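Local coordinates for adenylate cyclase (Hippeastrum hybrid cultivar, PDB 6YP4), which acts mainly as a triphosphatase of the CYTH family, although it was first named an adenylyl cyclase, at residues Gln16-Ala21 against Glu178-Glu183; Leu64-Arg69 against Arg112-Glu117; Arg137-Trp142 against Ile147-Glu152. All coordinates share one frame; numbering follows the deposited sequence.

Contact 1 (Gln16-Ala21 against Glu178-Glu183); sequences QLLSDA and EGFLKE
The Phe180 ring meets Leu18 at its edge. Leu18 CD1 lies near the ring plane, 3.9 Å from Phe180 CE2. The ring also meets the indole of Trp142 edge-to-face. Ala21 adds a looser touch, its CB 4.2 Å from Phe180 CZ.

The tightest contact is between two leucine branches: Leu18 CD1 lies 3.6 Å from Leu181 CD2. Leu18 CD2 sits 3.8 Å from the same methyl, so Leu181 CD2 touches both branches of the fork. These two side chains cross at about a right angle. Leu18 reaches across because its CG stands anti to the backbone N (chi1 -179°), which carries both methyls toward helix 170-183.

The axes of segments 16-21 and 178-183 come no closer than 11.5 Å, with 109° between their directions. The backbones are therefore well separated, and side chains alone make the contact. Ile186 closes one part of it, touching both Leu18 and Leu181. Leu9 of strand 2-9 touches Leu18, and Leu7 touches Leu181.

This is plain apolar packing between steeply crossed helices against strands 2-9 and 147-155 of the curled antiparallel sheet. That combination fits the CYTH fold, a tunnel of antiparallel strands with helices on its outside.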
loop_
_atom_site.group_PDB
_atom_site.type_symbol
_atom_site.label_atom_id
_atom_site.label_comp_id
_atom_site.label_asym_id
_atom_site.label_seq_id
_atom_site.Cartn_x
_atom_site.Cartn_y
_atom_site.Cartn_z
ATOM N N GLN A 16 -11.559 12.031 -16.050
ATOM C CA GLN A 16 -11.837 10.954 -16.995
ATOM C C GLN A 16 -10.628 10.658 -17.876
ATOM O O GLN A 16 -10.182 9.508 -17.968
ATOM C CB GLN A 16 -13.047 11.327 -17.855
ATOM C CG GLN A 16 -13.325 10.379 -19.019
ATOM C CD GLN A 16 -13.881 9.036 -18.559
ATOM O OE1 GLN A 16 -14.784 8.972 -17.718
ATOM N NE2 GLN A 16 -13.348 7.959 -19.113
ATOM N N LEU A 17 -10.086 11.681 -18.547
ATOM C CA LEU A 17 -9.015 11.416 -19.507
ATOM C C LEU A 17 -7.730 10.956 -18.805
ATOM O O LEU A 17 -7.022 10.081 -19.315
ATOM C CB LEU A 17 -8.775 12.642 -20.384
ATOM C CG LEU A 17 -9.889 12.976 -21.382
ATOM C CD1 LEU A 17 -9.618 14.276 -22.123
ATOM C CD2 LEU A 17 -10.116 11.863 -22.369
ATOM N N LEU A 18 -7.424 11.482 -17.612
ATOM C CA LEU A 18 -6.265 10.946 -16.885
ATOM C C LEU A 18 -6.498 9.501 -16.449
ATOM O O LEU A 18 -5.576 8.666 -16.503
ATOM C CB LEU A 18 -5.943 11.822 -15.678
ATOM C CG LEU A 18 -4.745 11.409 -14.818
ATOM C CD1 LEU A 18 -3.520 11.187 -15.648
ATOM C CD2 LEU A 18 -4.474 12.463 -13.771
ATOM N N SER A 19 -7.724 9.196 -16.008
ATOM C CA SER A 19 -8.069 7.836 -15.615
ATOM C C SER A 19 -7.818 6.859 -16.761
ATOM O O SER A 19 -7.222 5.789 -16.565
ATOM C CB SER A 19 -9.529 7.806 -15.147
ATOM O OG SER A 19 -9.961 6.497 -14.809
ATOM N N ASP A 20 -8.238 7.238 -17.978
ATOM C CA ASP A 20 -7.995 6.428 -19.171
ATOM C C ASP A 20 -6.512 6.317 -19.470
ATOM O O ASP A 20 -6.036 5.248 -19.869
ATOM C CB ASP A 20 -8.706 7.029 -20.391
ATOM C CG ASP A 20 -10.206 6.992 -20.269
ATOM O OD1 ASP A 20 -10.723 6.092 -19.568
ATOM O OD2 ASP A 20 -10.871 7.864 -20.878
ATOM N N ALA A 21 -5.768 7.423 -19.320
ATOM C CA ALA A 21 -4.334 7.395 -19.612
ATOM C C ALA A 21 -3.573 6.455 -18.686
ATOM O O ALA A 21 -2.569 5.868 -19.102
ATOM C CB ALA A 21 -3.741 8.802 -19.525
ATOM N N GLU A 178 4.561 15.963 -13.625
ATOM C CA GLU A 178 4.149 17.094 -14.452
ATOM C C GLU A 178 4.403 16.825 -15.933
ATOM O O GLU A 178 3.556 17.133 -16.780
ATOM C CB GLU A 178 4.862 18.370 -14.002
ATOM C CG GLU A 178 4.538 18.817 -12.571
ATOM C CD GLU A 178 4.869 20.289 -12.325
ATOM O OE1 GLU A 178 5.746 20.574 -11.485
ATOM O OE2 GLU A 178 4.222 21.149 -12.957
ATOM N N GLY A 179 5.564 16.249 -16.264
ATOM C CA GLY A 179 5.870 15.948 -17.656
ATOM C C GLY A 179 4.877 14.992 -18.296
ATOM O O GLY A 179 4.556 15.123 -19.475
ATOM N N PHE A 180 4.375 14.022 -17.526
ATOM C CA PHE A 180 3.403 13.064 -18.060
ATOM C C PHE A 180 2.045 13.723 -18.264
ATOM O O PHE A 180 1.364 13.465 -19.262
ATOM C CB PHE A 180 3.299 11.864 -17.111
ATOM C CG PHE A 180 2.201 10.870 -17.442
ATOM C CD1 PHE A 180 2.450 9.794 -18.289
ATOM C CD2 PHE A 180 0.946 10.970 -16.841
ATOM C CE1 PHE A 180 1.451 8.850 -18.563
ATOM C CE2 PHE A 180 -0.065 10.032 -17.111
ATOM C CZ PHE A 180 0.195 8.965 -17.972
ATOM N N LEU A 181 1.630 14.576 -17.330
ATOM C CA LEU A 181 0.345 15.246 -17.497
ATOM C C LEU A 181 0.371 16.183 -18.702
ATOM O O LEU A 181 -0.622 16.288 -19.433
ATOM C CB LEU A 181 -0.039 15.997 -16.219
ATOM C CG LEU A 181 -0.435 15.177 -14.990
ATOM C CD1 LEU A 181 -1.068 16.054 -13.935
ATOM C CD2 LEU A 181 -1.387 14.085 -15.379
ATOM N N LYS A 182 1.503 16.851 -18.943
ATOM C CA LYS A 182 1.608 17.720 -20.115
ATOM C C LYS A 182 1.515 16.910 -21.398
ATOM O O LYS A 182 0.738 17.241 -22.300
ATOM C CB LYS A 182 2.918 18.516 -20.086
ATOM C CG LYS A 182 3.117 19.339 -18.824
ATOM C CD LYS A 182 4.104 20.481 -19.022
ATOM C CE LYS A 182 4.139 21.393 -17.795
ATOM N NZ LYS A 182 5.140 20.950 -16.780
ATOM N N GLU A 183 2.288 15.832 -21.487
ATOM C CA GLU A 183 2.316 15.041 -22.709
ATOM C C GLU A 183 0.962 14.397 -22.999
ATOM O O GLU A 183 0.601 14.218 -24.169
ATOM C CB GLU A 183 3.422 13.990 -22.598
ATOM C CG GLU A 183 3.515 13.029 -23.760
ATOM C CD GLU A 183 4.220 11.749 -23.369
ATOM O OE1 GLU A 183 3.594 10.674 -23.474
ATOM O OE2 GLU A 183 5.396 11.820 -22.946
#

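Contact 2 (Leu64-Arg69 against Arg112-Glu117); sequences LSLKSR and RRVVDE. With GCP (phosphomethylphosphonic acid guanylate ester), chain B.
Leu66 packs on Val114 and Arg113 in a small, buried apolar contact between a strand and a helix. Strand 61-73 belongs to the curled antiparallel sheet, and helix 109-118 lies against its outer surface. One methyl does the touching on the strand side. Leu66 CD2 lies 4.0 Å from Val114 CG2, and it is equally far, 4.0 Å, from Arg113 CD. Leu66 CG stands opposite the backbone N about the first torsion (chi1 177°), and this extends the methyl toward the helix.

Arg113 gives the leucine only its aliphatic stem. Its chain then bends at chi3 (-60°), and the guanidinium makes a salt bridge with Asp82 on the neighbouring strand 76-86. Ile110, one turn earlier on the helix, also touches Leu66. Val120, in the loop after the helix, touches Val114.

The next residue of the strand faces the ligand instead. Lys67 reaches the guanosine triphosphate analogue, its chain bent at chi4, and its NZ is hydrogen-bonded to GCP (chain B) O1B at 3.0 Å. This oxygen belongs to the beta phosphate. Arg52, Arg54, Arg137 and Lys195 bind the same ligand.

The two neighbours thus show the in-and-out alternation of a tunnel strand. Leu66 meets a helix outside, while Lys67 lines the basic triphosphate pocket inside, as in CYTH triphosphate tunnel enzymes.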
loop_
_atom_site.group_PDB
_atom_site.type_symbol
_atom_site.label_atom_id
_atom_site.label_comp_id
_atom_site.label_asym_id
_atom_site.label_seq_id
_atom_site.Cartn_x
_atom_site.Cartn_y
_atom_site.Cartn_z
ATOM N N LEU A 64 -6.848 4.217 11.658
ATOM C CA LEU A 64 -6.803 5.360 12.571
ATOM C C LEU A 64 -5.528 6.152 12.335
ATOM O O LEU A 64 -4.460 5.562 12.159
ATOM C CB LEU A 64 -6.871 4.889 14.032
ATOM C CG LEU A 64 -6.660 5.862 15.187
ATOM C CD1 LEU A 64 -7.899 6.762 15.329
ATOM C CD2 LEU A 64 -6.437 5.081 16.473
ATOM N N SER A 65 -5.628 7.487 12.324
ATOM C CA SER A 65 -4.428 8.275 12.058
ATOM C C SER A 65 -4.435 9.601 12.804
ATOM O O SER A 65 -5.481 10.242 12.960
ATOM C CB SER A 65 -4.248 8.561 10.562
ATOM O OG SER A 65 -5.341 9.270 10.025
ATOM N N LEU A 66 -3.250 10.017 13.238
ATOM C CA LEU A 66 -3.030 11.366 13.743
ATOM C C LEU A 66 -2.055 12.057 12.802
ATOM O O LEU A 66 -0.966 11.538 12.549
ATOM C CB LEU A 66 -2.498 11.342 15.178
ATOM C CG LEU A 66 -2.161 12.700 15.803
ATOM C CD1 LEU A 66 -3.437 13.534 15.967
ATOM C CD2 LEU A 66 -1.493 12.493 17.138
ATOM N N LYS A 67 -2.457 13.195 12.245
ATOM C CA LYS A 67 -1.605 13.957 11.337
ATOM C C LYS A 67 -1.395 15.358 11.895
ATOM O O LYS A 67 -2.361 16.023 12.281
ATOM C CB LYS A 67 -2.215 14.045 9.948
ATOM C CG LYS A 67 -2.097 12.795 9.128
ATOM C CD LYS A 67 -3.076 12.859 7.986
ATOM C CE LYS A 67 -2.584 12.098 6.777
ATOM N NZ LYS A 67 -2.593 12.993 5.594
ATOM N N SER A 68 -0.143 15.818 11.911
ATOM C CA SER A 68 0.221 17.004 12.666
ATOM C C SER A 68 1.109 17.933 11.853
ATOM O O SER A 68 2.005 17.483 11.130
ATOM C CB SER A 68 0.936 16.627 13.962
ATOM O OG SER A 68 0.090 15.840 14.779
ATOM N N ARG A 69 0.855 19.237 12.006
ATOM C CA ARG A 69 1.613 20.339 11.426
ATOM C C ARG A 69 1.927 20.110 9.949
ATOM O O ARG A 69 3.097 19.912 9.592
ATOM C CB ARG A 69 2.895 20.557 12.234
ATOM C CG ARG A 69 2.619 21.101 13.635
ATOM C CD ARG A 69 3.821 21.023 14.556
ATOM N NE ARG A 69 4.218 19.643 14.822
ATOM C CZ ARG A 69 3.619 18.848 15.704
ATOM N NH1 ARG A 69 2.585 19.293 16.407
ATOM N NH2 ARG A 69 4.048 17.604 15.881
ATOM N N ARG A 112 -2.542 6.894 22.396
ATOM C CA ARG A 112 -1.503 7.248 23.359
ATOM C C ARG A 112 -0.799 8.538 22.952
ATOM O O ARG A 112 -0.504 9.383 23.803
ATOM C CB ARG A 112 -0.502 6.091 23.505
ATOM C CG ARG A 112 0.317 6.065 24.795
ATOM C CD ARG A 112 -0.517 6.449 26.029
ATOM N NE ARG A 112 -1.715 5.634 26.167
ATOM C CZ ARG A 112 -2.747 5.970 26.939
ATOM N NH1 ARG A 112 -3.819 5.186 27.017
ATOM N NH2 ARG A 112 -2.723 7.104 27.636
ATOM N N ARG A 113 -0.558 8.727 21.649
ATOM C CA ARG A 113 0.134 9.932 21.196
ATOM C C ARG A 113 -0.750 11.165 21.334
ATOM O O ARG A 113 -0.261 12.247 21.678
ATOM C CB ARG A 113 0.603 9.768 19.750
ATOM C CG ARG A 113 1.526 10.892 19.274
ATOM C CD ARG A 113 1.967 10.713 17.820
ATOM N NE ARG A 113 2.706 9.472 17.599
ATOM C CZ ARG A 113 3.983 9.416 17.231
ATOM N NH1 ARG A 113 4.672 10.533 17.039
ATOM N NH2 ARG A 113 4.572 8.241 17.052
ATOM N N VAL A 114 -2.051 11.024 21.066
ATOM C CA VAL A 114 -2.987 12.125 21.290
ATOM C C VAL A 114 -2.866 12.623 22.724
ATOM O O VAL A 114 -2.749 13.827 22.980
ATOM C CB VAL A 114 -4.428 11.682 20.970
ATOM C CG1 VAL A 114 -5.427 12.679 21.518
ATOM C CG2 VAL A 114 -4.633 11.508 19.462
ATOM N N VAL A 115 -2.839 11.691 23.677
ATOM C CA VAL A 115 -2.794 12.062 25.089
ATOM C C VAL A 115 -1.446 12.678 25.442
ATOM O O VAL A 115 -1.378 13.761 26.034
ATOM C CB VAL A 115 -3.100 10.837 25.971
ATOM C CG1 VAL A 115 -2.942 11.191 27.443
ATOM C CG2 VAL A 115 -4.498 10.291 25.674
ATOM N N ASP A 116 -0.352 11.999 25.075
ATOM C CA ASP A 116 0.984 12.374 25.539
ATOM C C ASP A 116 1.460 13.711 24.986
ATOM O O ASP A 116 2.360 14.320 25.575
ATOM C CB ASP A 116 2.009 11.295 25.163
ATOM C CG ASP A 116 1.717 9.945 25.803
ATOM O OD1 ASP A 116 0.941 9.895 26.784
ATOM O OD2 ASP A 116 2.270 8.930 25.317
ATOM N N GLU A 117 0.896 14.173 23.867
ATOM C CA GLU A 117 1.373 15.377 23.205
ATOM C C GLU A 117 0.356 16.509 23.189
ATOM O O GLU A 117 0.707 17.622 22.781
ATOM C CB GLU A 117 1.793 15.060 21.763
ATOM C CG GLU A 117 2.673 13.822 21.629
ATOM C CD GLU A 117 3.376 13.740 20.282
ATOM O OE1 GLU A 117 2.693 13.823 19.236
ATOM O OE2 GLU A 117 4.618 13.600 20.273
HETATM P PG GCP B . -4.352 12.847 1.289
HETATM O O1G GCP B . -3.926 13.803 0.215
HETATM O O2G GCP B . -5.741 12.317 1.006
HETATM O O3G GCP B . -4.323 13.543 2.626
HETATM C C3B GCP B . -3.176 11.449 1.297
HETATM P PB GCP B . -3.644 10.298 2.673
HETATM O O1B GCP B . -4.076 11.032 3.909
HETATM O O2B GCP B . -4.685 9.307 2.214
HETATM O O3A GCP B . -2.263 9.478 3.025
HETATM P PA GCP B . -2.342 8.135 3.969
HETATM O O1A GCP B . -1.173 8.214 4.935
HETATM O O2A GCP B . -3.648 8.188 4.733
HETATM O "O5'" GCP B . -2.305 6.748 3.007
HETATM C "C5'" GCP B . -1.964 6.880 1.634
HETATM C "C4'" GCP B . -0.452 7.329 1.451
HETATM O "O4'" GCP B . 0.556 6.547 2.349
HETATM C "C3'" GCP B . -0.087 7.085 0.251
HETATM O "O3'" GCP B . 0.682 8.198 -0.268
HETATM C "C2'" GCP B . 0.772 5.645 0.270
HETATM O "O2'" GCP B . 1.937 5.669 -0.637
HETATM C "C1'" GCP B . 1.102 5.370 1.473
HETATM N N9 GCP B . 0.473 4.054 1.889
HETATM C C8 GCP B . -0.683 4.036 2.563
HETATM N N7 GCP B . -1.024 2.758 2.810
HETATM C C5 GCP B . -0.069 1.976 2.282
HETATM C C6 GCP B . 0.089 0.592 2.243
HETATM O O6 GCP B . -0.723 -0.112 2.745
HETATM N N1 GCP B . 1.152 0.059 1.642
HETATM C C2 GCP B . 2.083 0.868 1.066
HETATM N N2 GCP B . 3.203 0.172 0.438
HETATM N N3 GCP B . 1.929 2.219 1.102
HETATM C C4 GCP B . 0.853 2.772 1.711
#

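Contact 3 (Arg137-Trp142 against Ile147-Glu152); sequences RAVYRW and ILELDE. With GCP (phosphomethylphosphonic acid guanylate ester), chain B; GCP (phosphomethylphosphonic acid guanylate ester), chain C.
Residues Arg137-Arg141 pair with Ile147-Asp151 as antiparallel strands of one hairpin, with hydrogen-bonded pairs at Ala138-Leu150 and Tyr140-Leu148.

On the ligand side, Arg137 grips Asp151 side-on with two nitrogens. Its chain runs extended and then bends at chi3 (-60°), which brings NE and NH2 alongside the carboxylate. Arg137 NE gives a 2.7 Å bond to Asp151 OD1, taken on its syn lone pair, and Arg137 NH2 reaches Asp151 OD2 at 3.0 Å. The two planes are nearly coplanar (27°). Asn135 and Lys195 also bind the carboxylate. Arg137 NH1 is hydrogen-bonded to GCP (chain B) O2B at 3.0 Å, and NH2 shares that oxygen. With an alanine in place of Arg137, the Asp151 carboxylate would probably lose its two-nitrogen grip and keep Lys195 as a cation, and O2B would lose a cationic partner. Glu149 OE2 lies over one guanidinium face, a pairing of charges alone; Glu149 has a second conformer, so this is less certain.

Further along, Val139 CG1 packs on Ile147 CG2 at 3.6 Å. Arg141 NH2 makes a salt bridge with Glu83 of the second subunit. On the face of Tyr140, Leu148 and Leu150, the Tyr140 ring turns its edge to Leu150 CB. Just past the strand end, Trp142 CB lies 3.8 Å from Leu148 CD1.

Strands 26-39 and 158-166 flank the hairpin. Helix 12-22 packs on the Tyr140 face.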
loop_
_atom_site.group_PDB
_atom_site.type_symbol
_atom_site.label_atom_id
_atom_site.label_comp_id
_atom_site.label_asym_id
_atom_site.label_seq_id
_atom_site.Cartn_x
_atom_site.Cartn_y
_atom_site.Cartn_z
ATOM N N ARG A 137 -10.830 6.298 -4.469
ATOM C CA ARG A 137 -9.399 6.336 -4.741
ATOM C C ARG A 137 -9.035 5.181 -5.658
ATOM O O ARG A 137 -9.251 4.016 -5.305
ATOM C CB ARG A 137 -8.579 6.269 -3.445
ATOM C CG ARG A 137 -7.089 5.959 -3.662
ATOM C CD ARG A 137 -6.291 6.303 -2.417
ATOM N NE ARG A 137 -6.393 7.723 -2.056
ATOM C CZ ARG A 137 -5.959 8.234 -0.903
ATOM N NH1 ARG A 137 -5.402 7.450 0.011
ATOM N NH2 ARG A 137 -6.082 9.528 -0.650
ATOM N N ALA A 138 -8.470 5.517 -6.817
ATOM C CA ALA A 138 -7.942 4.569 -7.784
ATOM C C ALA A 138 -6.424 4.596 -7.686
ATOM O O ALA A 138 -5.823 5.675 -7.719
ATOM C CB ALA A 138 -8.415 4.933 -9.202
ATOM N N VAL A 139 -5.809 3.419 -7.528
ATOM C CA VAL A 139 -4.379 3.297 -7.249
ATOM C C VAL A 139 -3.690 2.691 -8.459
ATOM O O VAL A 139 -4.195 1.734 -9.055
ATOM C CB VAL A 139 -4.102 2.432 -6.002
ATOM C CG1 VAL A 139 -2.612 2.466 -5.620
ATOM C CG2 VAL A 139 -4.974 2.866 -4.846
ATOM N N TYR A 140 -2.506 3.223 -8.786
ATOM C CA TYR A 140 -1.732 2.829 -9.956
ATOM C C TYR A 140 -0.280 2.625 -9.554
ATOM O O TYR A 140 0.275 3.425 -8.794
ATOM C CB TYR A 140 -1.820 3.909 -11.071
ATOM C CG TYR A 140 -3.244 4.238 -11.451
ATOM C CD1 TYR A 140 -3.973 5.204 -10.762
ATOM C CD2 TYR A 140 -3.880 3.534 -12.468
ATOM C CE1 TYR A 140 -5.287 5.473 -11.098
ATOM C CE2 TYR A 140 -5.186 3.781 -12.802
ATOM C CZ TYR A 140 -5.879 4.766 -12.130
ATOM O OH TYR A 140 -7.183 4.989 -12.469
ATOM N N ARG A 141 0.340 1.558 -10.071
ATOM C CA ARG A 141 1.791 1.385 -10.001
ATOM C C ARG A 141 2.387 1.835 -11.335
ATOM O O ARG A 141 2.158 1.198 -12.371
ATOM C CB ARG A 141 2.168 -0.063 -9.689
ATOM C CG ARG A 141 3.662 -0.278 -9.677
ATOM C CD ARG A 141 4.057 -1.679 -9.154
ATOM N NE ARG A 141 3.613 -1.926 -7.785
ATOM C CZ ARG A 141 2.601 -2.730 -7.471
ATOM N NH1 ARG A 141 1.947 -3.362 -8.431
ATOM N NH2 ARG A 141 2.244 -2.907 -6.207
ATOM N N TRP A 142 3.156 2.931 -11.308
ATOM C CA TRP A 142 3.640 3.637 -12.489
ATOM C C TRP A 142 5.140 3.354 -12.692
ATOM O O TRP A 142 5.669 2.359 -12.165
ATOM C CB TRP A 142 3.309 5.129 -12.322
ATOM C CG TRP A 142 3.477 5.913 -13.573
ATOM C CD1 TRP A 142 3.120 5.525 -14.825
ATOM C CD2 TRP A 142 4.087 7.204 -13.708
ATOM N NE1 TRP A 142 3.453 6.499 -15.733
ATOM C CE2 TRP A 142 4.051 7.539 -15.071
ATOM C CE3 TRP A 142 4.650 8.112 -12.805
ATOM C CZ2 TRP A 142 4.553 8.750 -15.562
ATOM C CZ3 TRP A 142 5.160 9.313 -13.298
ATOM C CH2 TRP A 142 5.105 9.616 -14.661
ATOM N N ILE A 147 3.782 4.827 -6.948
ATOM C CA ILE A 147 2.364 4.583 -6.712
ATOM C C ILE A 147 1.637 5.910 -6.874
ATOM O O ILE A 147 1.916 6.864 -6.138
ATOM C CB ILE A 147 2.118 3.994 -5.312
ATOM C CG1 ILE A 147 2.807 2.621 -5.157
ATOM C CG2 ILE A 147 0.637 3.964 -4.994
ATOM C CD1 ILE A 147 2.170 1.551 -5.996
ATOM N N LEU A 148 0.714 5.969 -7.829
ATOM C CA LEU A 148 -0.137 7.142 -8.041
ATOM C C LEU A 148 -1.529 6.884 -7.489
ATOM O O LEU A 148 -2.092 5.801 -7.682
ATOM C CB LEU A 148 -0.245 7.477 -9.528
ATOM C CG LEU A 148 1.035 7.671 -10.348
ATOM C CD1 LEU A 148 0.674 7.854 -11.808
ATOM C CD2 LEU A 148 1.891 8.830 -9.846
ATOM N N GLU A 149 -2.091 7.889 -6.806
ATOM C CA GLU A 149 -3.430 7.807 -6.233
ATOM C C GLU A 149 -4.273 8.917 -6.834
ATOM O O GLU A 149 -3.963 10.099 -6.639
ATOM C CB GLU A 149 -3.400 7.939 -4.711
ATOM C CG GLU A 149 -2.901 6.704 -3.983
ATOM C CD GLU A 149 -2.133 7.064 -2.735
ATOM O OE1 GLU A 149 -1.011 7.584 -2.875
ATOM O OE2 GLU A 149 -2.653 6.852 -1.619
ATOM N N LEU A 150 -5.313 8.539 -7.575
ATOM C CA LEU A 150 -6.212 9.471 -8.246
ATOM C C LEU A 150 -7.519 9.488 -7.463
ATOM O O LEU A 150 -8.199 8.460 -7.360
ATOM C CB LEU A 150 -6.433 9.030 -9.693
ATOM C CG LEU A 150 -7.276 9.900 -10.622
ATOM C CD1 LEU A 150 -6.561 11.220 -10.914
ATOM C CD2 LEU A 150 -7.595 9.166 -11.918
ATOM N N ASP A 151 -7.867 10.644 -6.905
ATOM C CA ASP A 151 -8.950 10.750 -5.942
ATOM C C ASP A 151 -10.134 11.506 -6.532
ATOM O O ASP A 151 -9.964 12.479 -7.269
ATOM C CB ASP A 151 -8.486 11.469 -4.667
ATOM C CG ASP A 151 -7.591 10.611 -3.786
ATOM O OD1 ASP A 151 -7.739 9.350 -3.767
ATOM O OD2 ASP A 151 -6.762 11.217 -3.070
ATOM N N GLU A 152 -11.331 11.058 -6.189
ATOM C CA GLU A 152 -12.565 11.771 -6.477
ATOM C C GLU A 152 -13.233 11.993 -5.130
ATOM O O GLU A 152 -13.769 11.051 -4.535
ATOM C CB GLU A 152 -13.454 10.985 -7.441
ATOM C CG GLU A 152 -14.773 11.675 -7.794
ATOM C CD GLU A 152 -15.580 10.901 -8.819
ATOM O OE1 GLU A 152 -15.066 9.890 -9.346
ATOM O OE2 GLU A 152 -16.731 11.304 -9.093
HETATM P PG GCP B . -4.352 12.847 1.289
HETATM O O1G GCP B . -3.926 13.803 0.215
HETATM O O2G GCP B . -5.741 12.317 1.006
HETATM O O3G GCP B . -4.323 13.543 2.626
HETATM C C3B GCP B . -3.176 11.449 1.297
HETATM P PB GCP B . -3.644 10.298 2.673
HETATM O O1B GCP B . -4.076 11.032 3.909
HETATM O O2B GCP B . -4.685 9.307 2.214
HETATM O O3A GCP B . -2.263 9.478 3.025
HETATM P PA GCP B . -2.342 8.135 3.969
HETATM O O1A GCP B . -1.173 8.214 4.935
HETATM O O2A GCP B . -3.648 8.188 4.733
HETATM O "O5'" GCP B . -2.305 6.748 3.007
HETATM C "C5'" GCP B . -1.964 6.880 1.634
HETATM C "C4'" GCP B . -0.452 7.329 1.451
HETATM O "O4'" GCP B . 0.556 6.547 2.349
HETATM C "C3'" GCP B . -0.087 7.085 0.251
HETATM O "O3'" GCP B . 0.682 8.198 -0.268
HETATM C "C2'" GCP B . 0.772 5.645 0.270
HETATM O "O2'" GCP B . 1.937 5.669 -0.637
HETATM C "C1'" GCP B . 1.102 5.370 1.473
HETATM N N9 GCP B . 0.473 4.054 1.889
HETATM C C8 GCP B . -0.683 4.036 2.563
HETATM N N7 GCP B . -1.024 2.758 2.810
HETATM C C5 GCP B . -0.069 1.976 2.282
HETATM C C6 GCP B . 0.089 0.592 2.243
HETATM O O6 GCP B . -0.723 -0.112 2.745
HETATM N N1 GCP B . 1.152 0.059 1.642
HETATM C C2 GCP B . 2.083 0.868 1.066
HETATM N N2 GCP B . 3.203 0.172 0.438
HETATM N N3 GCP B . 1.929 2.219 1.102
HETATM C C4 GCP B . 0.853 2.772 1.711
HETATM P PG GCP C . 8.282 -10.543 -2.428
HETATM O O1G GCP C . 9.674 -10.433 -1.883
HETATM O O2G GCP C . 7.405 -11.342 -1.489
HETATM O O3G GCP C . 8.321 -11.199 -3.786
HETATM C C3B GCP C . 7.602 -8.855 -2.580
HETATM P PB GCP C . 5.910 -8.969 -3.331
HETATM O O1B GCP C . 5.837 -9.999 -4.420
HETATM O O2B GCP C . 4.866 -9.201 -2.267
HETATM O O3A GCP C . 5.648 -7.494 -4.007
HETATM P PA GCP C . 4.129 -7.088 -4.488
HETATM O O1A GCP C . 4.270 -6.399 -5.833
HETATM O O2A GCP C . 3.338 -8.369 -4.643
HETATM O "O5'" GCP C . 3.396 -6.109 -3.324
HETATM C "C5'" GCP C . 4.199 -5.570 -2.282
HETATM C "C4'" GCP C . 5.248 -4.518 -2.842
HETATM O "O4'" GCP C . 4.645 -3.498 -3.857
HETATM C "C3'" GCP C . 5.681 -3.806 -1.874
HETATM O "O3'" GCP C . 7.114 -3.628 -1.993
HETATM C "C2'" GCP C . 4.835 -2.358 -1.896
HETATM O "O2'" GCP C . 5.690 -1.198 -1.575
HETATM C "C1'" GCP C . 4.253 -2.231 -3.026
HETATM N N9 GCP C . 2.751 -2.164 -2.824
HETATM C C8 GCP C . 1.999 -3.264 -2.945
HETATM N N7 GCP C . 0.712 -2.940 -2.720
HETATM C C5 GCP C . 0.668 -1.625 -2.455
HETATM C C6 GCP C . -0.389 -0.769 -2.155
HETATM O O6 GCP C . -1.497 -1.189 -2.101
HETATM N N1 GCP C . -0.157 0.525 -1.930
HETATM C C2 GCP C . 1.114 1.006 -1.994
HETATM N N2 GCP C . 1.247 2.437 -1.728
HETATM N N3 GCP C . 2.148 0.171 -2.285
HETATM C C4 GCP C . 1.923 -1.145 -2.516
#

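Contacts 1 and 3 are neighbours, their centres about 12 Å apart, and contact 3 is nested in the chain loop closed by contact 1. They touch through Leu18 CD2 and Leu150 CD1, 3.8 Å apart. Helix 12-22 lies on the face of the hairpin turned away from the ligand. Helix 170-183 meets the hairpin at Trp142, Phe180 CD1 lying 3.6 Å from Trp142 CZ2. Contact 2 is on the other side of the chain's centre, about 36 Å from contact 1 between centres. Contacts 2 and 3 do not touch, and their nearest atoms are about 8 Å apart. The nucleotide of chain B joins them: Lys67 and Arg137 both reach its beta phosphate. Contact 1 lies away from this pocket.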